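Local coordinates for protein Ac-ASP-7 (Ancylostoma caninum, PDB 3S6S) that is a hookworm secreted protein of the SCP/TAPS (pathogenesis-related) family, of unknown function but probably involved in the interaction between parasite and host, at residues E20-F25 with F117-R122; T24-L29 with W136-D141. All blocks are in the same frame, centred on the assembly; numbering follows the deposited sequence.

Interaction 1: E20-F25 with F117-R122; sequences EAIDTF and FGCSGR
Helix segment 20-25 passes over strand segment 117-122 with axes 9.6 Å apart at closest and N-to-C directions 139° apart, so that Ile22 meets Phe117 and Cys119 while Asp23 meets Phe117. The backbones stay well separated, and side chains fill the gap. Ile22 points at the strand and works through one branch: its CG2 methyl lies 3.6 Å from SG of Cys119 and 4.1 Å from CE2 of Phe117. That methyl stands opposite the backbone N of Ile22, which turns it toward the sulfur and the ring edge together. The Phe117 ring presents its rim to the helix. CE2 faces the isoleucine methyl, CZ comes within 3.9 Å of CA of Asp23, which lies in the ring plane, and CE1 is 3.8 Å from OD2 of Asp23. The carboxylate sits near the plane of the ring, the two flat groups turned 27° apart. With CG of Asp23 trans to its own N (chi1 174°), the acid comes across this rim at about a right angle, with OD2 at the edge. The same OD2 also takes a weak hydrogen bond from ND2 of Asn27, one turn further along the helix. SG of Cys119 is tied to Cys138 on the neighbouring strand, so Ile22 packs on a disulfide. No hydrogen bond joins the two segments. The contact therefore rests on apolar packing, supplemented by the buried carboxylate at the ring's edge, where the slightly positive ring hydrogens probably give the oxygen a mildly favourable surrounding.

Interaction 2: T24-L29 with W136-D141; sequences TFHNGL and WVCVYD
His26 reaches from the helix toward strand 136-140, where it meets Tyr140 and Cys138. From CB, which points at the strand, the side chain runs to CG placed opposite the carbonyl carbon (chi1 -82°), and the imidazole is thrust into the space between helix and sheet. On one side of the ring, ND1 turns back to the helix and is hydrogen-bonded to O of Ile22, one turn earlier. On the other side, CD2 lies 3.8 Å from CE2 of Tyr140, in the plane of the phenol ring. CE1 comes 4.2 Å from SG of Cys138, the sulfur standing oblique to the imidazole. At the tip, NE2 makes a 2.8 Å hydrogen bond to OH of Tyr140 with an angle of 158°; either group could be the donor. The hydroxyl lies in the imidazole plane, so the bond leaves NE2 at the ring edge. The two side chains approach from opposite directions and meet rim to rim: their planes are inclined at 42° and the centroids are 5.7 Å apart, with neither ring over the other's face. Tyr140 OH has a second partner, OG1 of Thr78 on the adjoining strand 76-83. Bonds at both ring nitrogens fix the rotation of the imidazole, and the buried hydroxyl is gripped by the histidine and the threonine together. Val109 of helix 103-110 and Phe117 also border His26. The arrangement belongs to the core of the alpha-beta-alpha sandwich of SCP/TAPS proteins, in which a helix lies on the central sheet; here a polar histidine-tyrosine-threonine chain crosses that interface beside the disulfide.

In the fold
After the short edge strand 6-7, helix 16-34 supplies one side of both contacts, the two helix segments sharing Thr24 and Phe25. The chain then runs through strand 51-53, several helices and strand 76-83 before strand 116-123 returns beneath the helix and closes interaction 1, a loop of 91 residues. After a connection that includes the unmodelled residues 125-131, strand 133-140 comes back antiparallel and closes interaction 2 over 106 residues. The later helix segment pairs with the later strand, so the closures cross rather than nest. The Cys119-Cys138 disulfide and backbone pairing between Gly118 and Val139 join the two strands, making the contacts adjoining parts of one helix-on-sheet interface.

Interaction 1: E20-F25 with F117-R122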
ATOM      1  N   GLU A  20      -8.422  -5.817   4.696  1.00 30.89           N
ATOM      2  CA  GLU A  20      -7.392  -6.781   5.026  1.00 29.37           C
ATOM      3  C   GLU A  20      -6.802  -7.414   3.787  1.00 26.02           C
ATOM      4  O   GLU A  20      -5.590  -7.620   3.698  1.00 27.05           O
ATOM      5  CB  GLU A  20      -7.957  -7.827   5.971  1.00 29.94           C
ATOM      6  CG  GLU A  20      -8.375  -7.201   7.282  1.00 33.78           C
ATOM      7  CD  GLU A  20      -8.346  -8.171   8.430  1.00 36.94           C
ATOM      8  OE1 GLU A  20      -8.358  -9.393   8.165  1.00 37.72           O
ATOM      9  OE2 GLU A  20      -8.314  -7.702   9.592  1.00 38.96           O
ATOM     10  N   ALA A  21      -7.662  -7.700   2.823  1.00 27.65           N
ATOM     11  CA  ALA A  21      -7.225  -8.283   1.566  1.00 31.75           C
ATOM     12  C   ALA A  21      -6.239  -7.340   0.861  1.00 25.71           C
ATOM     13  O   ALA A  21      -5.206  -7.770   0.343  1.00 26.11           O
ATOM     14  CB  ALA A  21      -8.438  -8.580   0.669  1.00 27.76           C
ATOM     15  N   ILE A  22      -6.557  -6.055   0.871  1.00 22.78           N
ATOM     16  CA  ILE A  22      -5.718  -5.048   0.212  1.00 29.35           C
ATOM     17  C   ILE A  22      -4.407  -4.798   0.970  1.00 26.32           C
ATOM     18  O   ILE A  22      -3.315  -4.705   0.382  1.00 23.33           O
ATOM     19  CB  ILE A  22      -6.501  -3.735   0.019  1.00 25.23           C
ATOM     20  CG1 ILE A  22      -7.722  -4.005  -0.867  1.00 23.47           C
ATOM     21  CG2 ILE A  22      -5.594  -2.634  -0.553  1.00 22.71           C
ATOM     22  CD1 ILE A  22      -8.704  -2.836  -0.977  1.00 27.41           C
ATOM     23  N   ASP A  23      -4.532  -4.728   2.291  1.00 29.47           N
ATOM     24  CA  ASP A  23      -3.387  -4.557   3.163  1.00 26.01           C
ATOM     25  C   ASP A  23      -2.448  -5.753   3.094  1.00 23.86           C
ATOM     26  O   ASP A  23      -1.227  -5.589   3.077  1.00 23.51           O
ATOM     27  CB  ASP A  23      -3.849  -4.325   4.594  1.00 26.64           C
ATOM     28  CG  ASP A  23      -2.703  -4.286   5.563  1.00 27.86           C
ATOM     29  OD1 ASP A  23      -2.339  -5.356   6.106  1.00 27.44           O
ATOM     30  OD2 ASP A  23      -2.154  -3.185   5.761  1.00 28.62           O
ATOM     31  N   THR A  24      -3.014  -6.953   3.029  1.00 23.39           N
ATOM     32  CA  THR A  24      -2.186  -8.155   2.954  1.00 26.04           C
ATOM     33  C   THR A  24      -1.488  -8.263   1.601  1.00 26.39           C
ATOM     34  O   THR A  24      -0.307  -8.619   1.521  1.00 25.11           O
ATOM     35  CB  THR A  24      -2.992  -9.440   3.246  1.00 30.01           C
ATOM     36  OG1 THR A  24      -3.436  -9.430   4.617  1.00 33.13           O
ATOM     37  CG2 THR A  24      -2.125 -10.656   3.026  1.00 20.81           C
ATOM     38  N   PHE A  25      -2.211  -7.921   0.540  1.00 24.61           N
ATOM     39  CA  PHE A  25      -1.617  -7.867  -0.782  1.00 23.75           C
ATOM     40  C   PHE A  25      -0.431  -6.909  -0.806  1.00 27.11           C
ATOM     41  O   PHE A  25       0.640  -7.238  -1.306  1.00 29.32           O
ATOM     42  CB  PHE A  25      -2.651  -7.430  -1.816  1.00 27.43           C
ATOM     43  CG  PHE A  25      -2.069  -7.153  -3.172  1.00 27.25           C
ATOM     44  CD1 PHE A  25      -1.540  -5.902  -3.471  1.00 26.34           C
ATOM     45  CD2 PHE A  25      -2.062  -8.143  -4.154  1.00 25.81           C
ATOM     46  CE1 PHE A  25      -1.004  -5.638  -4.723  1.00 29.14           C
ATOM     47  CE2 PHE A  25      -1.520  -7.902  -5.403  1.00 28.91           C
ATOM     48  CZ  PHE A  25      -0.996  -6.640  -5.696  1.00 32.21           C
ATOM     49  N   PHE A 117      -0.750   4.188   3.961  1.00 20.88           N
ATOM     50  CA  PHE A 117      -1.719   4.262   2.889  1.00 22.25           C
ATOM     51  C   PHE A 117      -3.106   3.945   3.427  1.00 25.47           C
ATOM     52  O   PHE A 117      -3.247   3.427   4.526  1.00 28.03           O
ATOM     53  CB  PHE A 117      -1.367   3.282   1.760  1.00 22.30           C
ATOM     54  CG  PHE A 117      -1.762   1.838   2.035  1.00 25.04           C
ATOM     55  CD1 PHE A 117      -1.465   1.224   3.246  1.00 27.33           C
ATOM     56  CD2 PHE A 117      -2.423   1.093   1.068  1.00 26.21           C
ATOM     57  CE1 PHE A 117      -1.810  -0.112   3.475  1.00 23.91           C
ATOM     58  CE2 PHE A 117      -2.779  -0.236   1.297  1.00 21.91           C
ATOM     59  CZ  PHE A 117      -2.472  -0.837   2.503  1.00 24.33           C
ATOM     60  N   GLY A 118      -4.118   4.245   2.624  1.00 23.18           N
ATOM     61  CA  GLY A 118      -5.480   3.845   2.879  1.00 23.74           C
ATOM     62  C   GLY A 118      -6.218   3.725   1.552  1.00 26.16           C
ATOM     63  O   GLY A 118      -5.827   4.349   0.559  1.00 22.73           O
ATOM     64  N   CYS A 119      -7.281   2.916   1.522  1.00 24.96           N
ATOM     65  CA  CYS A 119      -8.019   2.708   0.280  1.00 27.86           C
ATOM     66  C   CYS A 119      -9.517   2.824   0.491  1.00 28.69           C
ATOM     67  O   CYS A 119     -10.024   2.653   1.595  1.00 27.93           O
ATOM     68  CB  CYS A 119      -7.693   1.340  -0.322  1.00 24.44           C
ATOM     69  SG  CYS A 119      -5.934   0.943  -0.314  1.00 27.86           S
ATOM     70  N   SER A 120     -10.224   3.113  -0.584  1.00 26.10           N
ATOM     71  CA  SER A 120     -11.667   3.136  -0.528  1.00 28.84           C
ATOM     72  C   SER A 120     -12.180   2.634  -1.854  1.00 28.78           C
ATOM     73  O   SER A 120     -11.472   2.689  -2.860  1.00 29.64           O
ATOM     74  CB  SER A 120     -12.173   4.550  -0.255  1.00 29.75           C
ATOM     75  OG  SER A 120     -13.586   4.564  -0.209  1.00 28.69           O
ATOM     76  N   GLY A 121     -13.404   2.125  -1.864  1.00 33.39           N
ATOM     77  CA  GLY A 121     -14.001   1.641  -3.098  1.00 34.33           C
ATOM     78  C   GLY A 121     -15.463   2.007  -3.224  1.00 37.39           C
ATOM     79  O   GLY A 121     -16.094   2.438  -2.262  1.00 40.84           O
ATOM     80  N   ARG A 122     -16.016   1.843  -4.415  1.00 39.23           N
ATOM     81  CA  ARG A 122     -17.454   1.984  -4.557  1.00 43.45           C
ATOM     82  C   ARG A 122     -18.014   0.964  -5.539  1.00 45.83           C
ATOM     83  O   ARG A 122     -17.336   0.567  -6.486  1.00 43.36           O
ATOM     84  CB  ARG A 122     -17.831   3.404  -4.969  1.00 45.36           C
ATOM     85  CG  ARG A 122     -17.242   3.853  -6.281  1.00 47.04           C
ATOM     86  CD  ARG A 122     -18.335   4.355  -7.202  1.00 52.55           C
ATOM     87  NE  ARG A 122     -18.006   5.640  -7.804  1.00 55.03           N
ATOM     88  CZ  ARG A 122     -17.228   5.783  -8.869  1.00 53.05           C
ATOM     89  NH1 ARG A 122     -16.981   6.992  -9.358  1.00 52.72           N
ATOM     90  NH2 ARG A 122     -16.693   4.713  -9.442  1.00 51.81           N
TER

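Interaction 2: T24-L29 with W136-D141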
ATOM      1  N   THR A  24      -3.014  -6.953   3.029  1.00 23.39           N
ATOM      2  CA  THR A  24      -2.186  -8.155   2.954  1.00 26.04           C
ATOM      3  C   THR A  24      -1.488  -8.263   1.601  1.00 26.39           C
ATOM      4  O   THR A  24      -0.307  -8.619   1.521  1.00 25.11           O
ATOM      5  CB  THR A  24      -2.992  -9.440   3.246  1.00 30.01           C
ATOM      6  OG1 THR A  24      -3.436  -9.430   4.617  1.00 33.13           O
ATOM      7  CG2 THR A  24      -2.125 -10.656   3.026  1.00 20.81           C
ATOM      8  N   PHE A  25      -2.211  -7.921   0.540  1.00 24.61           N
ATOM      9  CA  PHE A  25      -1.617  -7.867  -0.782  1.00 23.75           C
ATOM     10  C   PHE A  25      -0.431  -6.909  -0.806  1.00 27.11           C
ATOM     11  O   PHE A  25       0.640  -7.238  -1.306  1.00 29.32           O
ATOM     12  CB  PHE A  25      -2.651  -7.430  -1.816  1.00 27.43           C
ATOM     13  CG  PHE A  25      -2.069  -7.153  -3.172  1.00 27.25           C
ATOM     14  CD1 PHE A  25      -1.540  -5.902  -3.471  1.00 26.34           C
ATOM     15  CD2 PHE A  25      -2.062  -8.143  -4.154  1.00 25.81           C
ATOM     16  CE1 PHE A  25      -1.004  -5.638  -4.723  1.00 29.14           C
ATOM     17  CE2 PHE A  25      -1.520  -7.902  -5.403  1.00 28.91           C
ATOM     18  CZ  PHE A  25      -0.996  -6.640  -5.696  1.00 32.21           C
ATOM     19  N   HIS A  26      -0.622  -5.710  -0.273  1.00 29.34           N
ATOM     20  CA  HIS A  26       0.473  -4.743  -0.217  1.00 25.27           C
ATOM     21  C   HIS A  26       1.639  -5.223   0.627  1.00 25.05           C
ATOM     22  O   HIS A  26       2.765  -5.310   0.142  1.00 24.17           O
ATOM     23  CB  HIS A  26      -0.012  -3.396   0.328  1.00 23.40           C
ATOM     24  CG  HIS A  26      -0.676  -2.541  -0.702  1.00 28.77           C
ATOM     25  ND1 HIS A  26      -1.976  -2.745  -1.113  1.00 28.47           N
ATOM     26  CD2 HIS A  26      -0.219  -1.479  -1.408  1.00 25.37           C
ATOM     27  CE1 HIS A  26      -2.296  -1.832  -2.012  1.00 27.91           C
ATOM     28  NE2 HIS A  26      -1.244  -1.059  -2.217  1.00 24.03           N
ATOM     29  N   ASN A  27       1.383  -5.522   1.900  1.00 23.63           N
ATOM     30  CA  ASN A  27       2.507  -5.783   2.800  1.00 24.71           C
ATOM     31  C   ASN A  27       3.131  -7.155   2.622  1.00 26.43           C
ATOM     32  O   ASN A  27       4.348  -7.330   2.812  1.00 25.44           O
ATOM     33  CB  ASN A  27       2.152  -5.465   4.255  1.00 24.98           C
ATOM     34  CG  ASN A  27       2.130  -3.964   4.518  1.00 27.80           C
ATOM     35  OD1 ASN A  27       3.109  -3.253   4.224  1.00 25.23           O
ATOM     36  ND2 ASN A  27       0.998  -3.466   5.018  1.00 25.70           N
ATOM     37  N   GLY A  28       2.305  -8.116   2.216  1.00 26.20           N
ATOM     38  CA  GLY A  28       2.813  -9.410   1.796  1.00 26.02           C
ATOM     39  C   GLY A  28       3.846  -9.290   0.687  1.00 31.21           C
ATOM     40  O   GLY A  28       4.913  -9.906   0.746  1.00 35.18           O
ATOM     41  N   LEU A  29       3.546  -8.484  -0.330  1.00 29.14           N
ATOM     42  CA  LEU A  29       4.473  -8.351  -1.437  1.00 28.55           C
ATOM     43  C   LEU A  29       5.725  -7.677  -0.917  1.00 31.74           C
ATOM     44  O   LEU A  29       6.840  -8.116  -1.170  1.00 33.87           O
ATOM     45  CB  LEU A  29       3.863  -7.521  -2.554  1.00 32.69           C
ATOM     46  CG  LEU A  29       4.206  -7.907  -3.996  1.00 35.99           C
ATOM     47  CD1 LEU A  29       4.068  -6.693  -4.876  1.00 29.25           C
ATOM     48  CD2 LEU A  29       5.601  -8.501  -4.123  1.00 36.59           C
ATOM     49  N   TRP A 136     -11.691   0.875  -6.897  1.00 31.26           N
ATOM     50  CA  TRP A 136     -10.888   1.176  -5.711  1.00 28.66           C
ATOM     51  C   TRP A 136      -9.827   2.239  -6.012  1.00 30.19           C
ATOM     52  O   TRP A 136      -9.219   2.237  -7.084  1.00 29.69           O
ATOM     53  CB  TRP A 136     -10.202  -0.092  -5.200  1.00 25.87           C
ATOM     54  CG  TRP A 136     -11.158  -1.099  -4.648  1.00 30.36           C
ATOM     55  CD1 TRP A 136     -11.825  -2.082  -5.344  1.00 34.65           C
ATOM     56  CD2 TRP A 136     -11.580  -1.223  -3.285  1.00 29.09           C
ATOM     57  NE1 TRP A 136     -12.625  -2.808  -4.492  1.00 30.25           N
ATOM     58  CE2 TRP A 136     -12.499  -2.298  -3.225  1.00 32.49           C
ATOM     59  CE3 TRP A 136     -11.282  -0.524  -2.111  1.00 27.57           C
ATOM     60  CZ2 TRP A 136     -13.108  -2.695  -2.035  1.00 35.94           C
ATOM     61  CZ3 TRP A 136     -11.897  -0.917  -0.927  1.00 34.71           C
ATOM     62  CH2 TRP A 136     -12.800  -1.991  -0.901  1.00 34.11           C
ATOM     63  N   VAL A 137      -9.615   3.166  -5.084  1.00 28.48           N
ATOM     64  CA  VAL A 137      -8.342   3.868  -5.092  1.00 24.48           C
ATOM     65  C   VAL A 137      -7.595   3.674  -3.792  1.00 23.13           C
ATOM     66  O   VAL A 137      -8.189   3.551  -2.720  1.00 25.56           O
ATOM     67  CB  VAL A 137      -8.392   5.395  -5.554  1.00 27.20           C
ATOM     68  CG1 VAL A 137      -9.707   5.754  -6.233  1.00 25.80           C
ATOM     69  CG2 VAL A 137      -8.040   6.349  -4.431  1.00 20.49           C
ATOM     70  N   CYS A 138      -6.273   3.602  -3.914  1.00 26.20           N
ATOM     71  CA  CYS A 138      -5.387   3.711  -2.767  1.00 24.92           C
ATOM     72  C   CYS A 138      -4.565   4.990  -2.853  1.00 26.00           C
ATOM     73  O   CYS A 138      -4.147   5.445  -3.936  1.00 24.36           O
ATOM     74  CB  CYS A 138      -4.483   2.497  -2.631  1.00 22.79           C
ATOM     75  SG  CYS A 138      -5.396   0.988  -2.285  1.00 21.98           S
ATOM     76  N   VAL A 139      -4.363   5.558  -1.679  1.00 23.03           N
ATOM     77  CA  VAL A 139      -3.636   6.784  -1.484  1.00 25.09           C
ATOM     78  C   VAL A 139      -2.475   6.476  -0.542  1.00 25.42           C
ATOM     79  O   VAL A 139      -2.636   5.794   0.488  1.00 21.61           O
ATOM     80  CB  VAL A 139      -4.563   7.881  -0.890  1.00 24.55           C
ATOM     81  CG1 VAL A 139      -3.753   8.918  -0.146  1.00 24.05           C
ATOM     82  CG2 VAL A 139      -5.434   8.510  -2.000  1.00 22.77           C
ATOM     83  N   TYR A 140      -1.302   6.966  -0.925  1.00 24.07           N
ATOM     84  CA  TYR A 140      -0.067   6.679  -0.223  1.00 24.63           C
ATOM     85  C   TYR A 140       0.566   7.975   0.236  1.00 25.46           C
ATOM     86  O   TYR A 140       0.406   9.006  -0.404  1.00 24.01           O
ATOM     87  CB  TYR A 140       0.885   5.932  -1.142  1.00 25.37           C
ATOM     88  CG  TYR A 140       0.253   4.715  -1.771  1.00 27.16           C
ATOM     89  CD1 TYR A 140      -0.693   4.852  -2.776  1.00 24.13           C
ATOM     90  CD2 TYR A 140       0.602   3.429  -1.364  1.00 23.71           C
ATOM     91  CE1 TYR A 140      -1.271   3.757  -3.358  1.00 23.08           C
ATOM     92  CE2 TYR A 140       0.021   2.322  -1.951  1.00 23.26           C
ATOM     93  CZ  TYR A 140      -0.913   2.500  -2.947  1.00 21.50           C
ATOM     94  OH  TYR A 140      -1.506   1.425  -3.537  1.00 21.67           O
ATOM     95  N   ASP A 141       1.268   7.932   1.362  1.00 26.09           N
ATOM     96  CA  ASP A 141       1.863   9.147   1.879  1.00 26.46           C
ATOM     97  C   ASP A 141       3.056   9.554   1.027  1.00 26.19           C
ATOM     98  O   ASP A 141       3.390  10.731   0.947  1.00 28.54           O
ATOM     99  CB  ASP A 141       2.232   9.014   3.364  1.00 24.56           C
ATOM    100  CG  ASP A 141       3.395   8.055   3.616  1.00 25.81           C
ATOM    101  OD1 ASP A 141       4.023   8.192   4.686  1.00 26.47           O
ATOM    102  OD2 ASP A 141       3.684   7.175   2.777  1.00 19.42           O
TER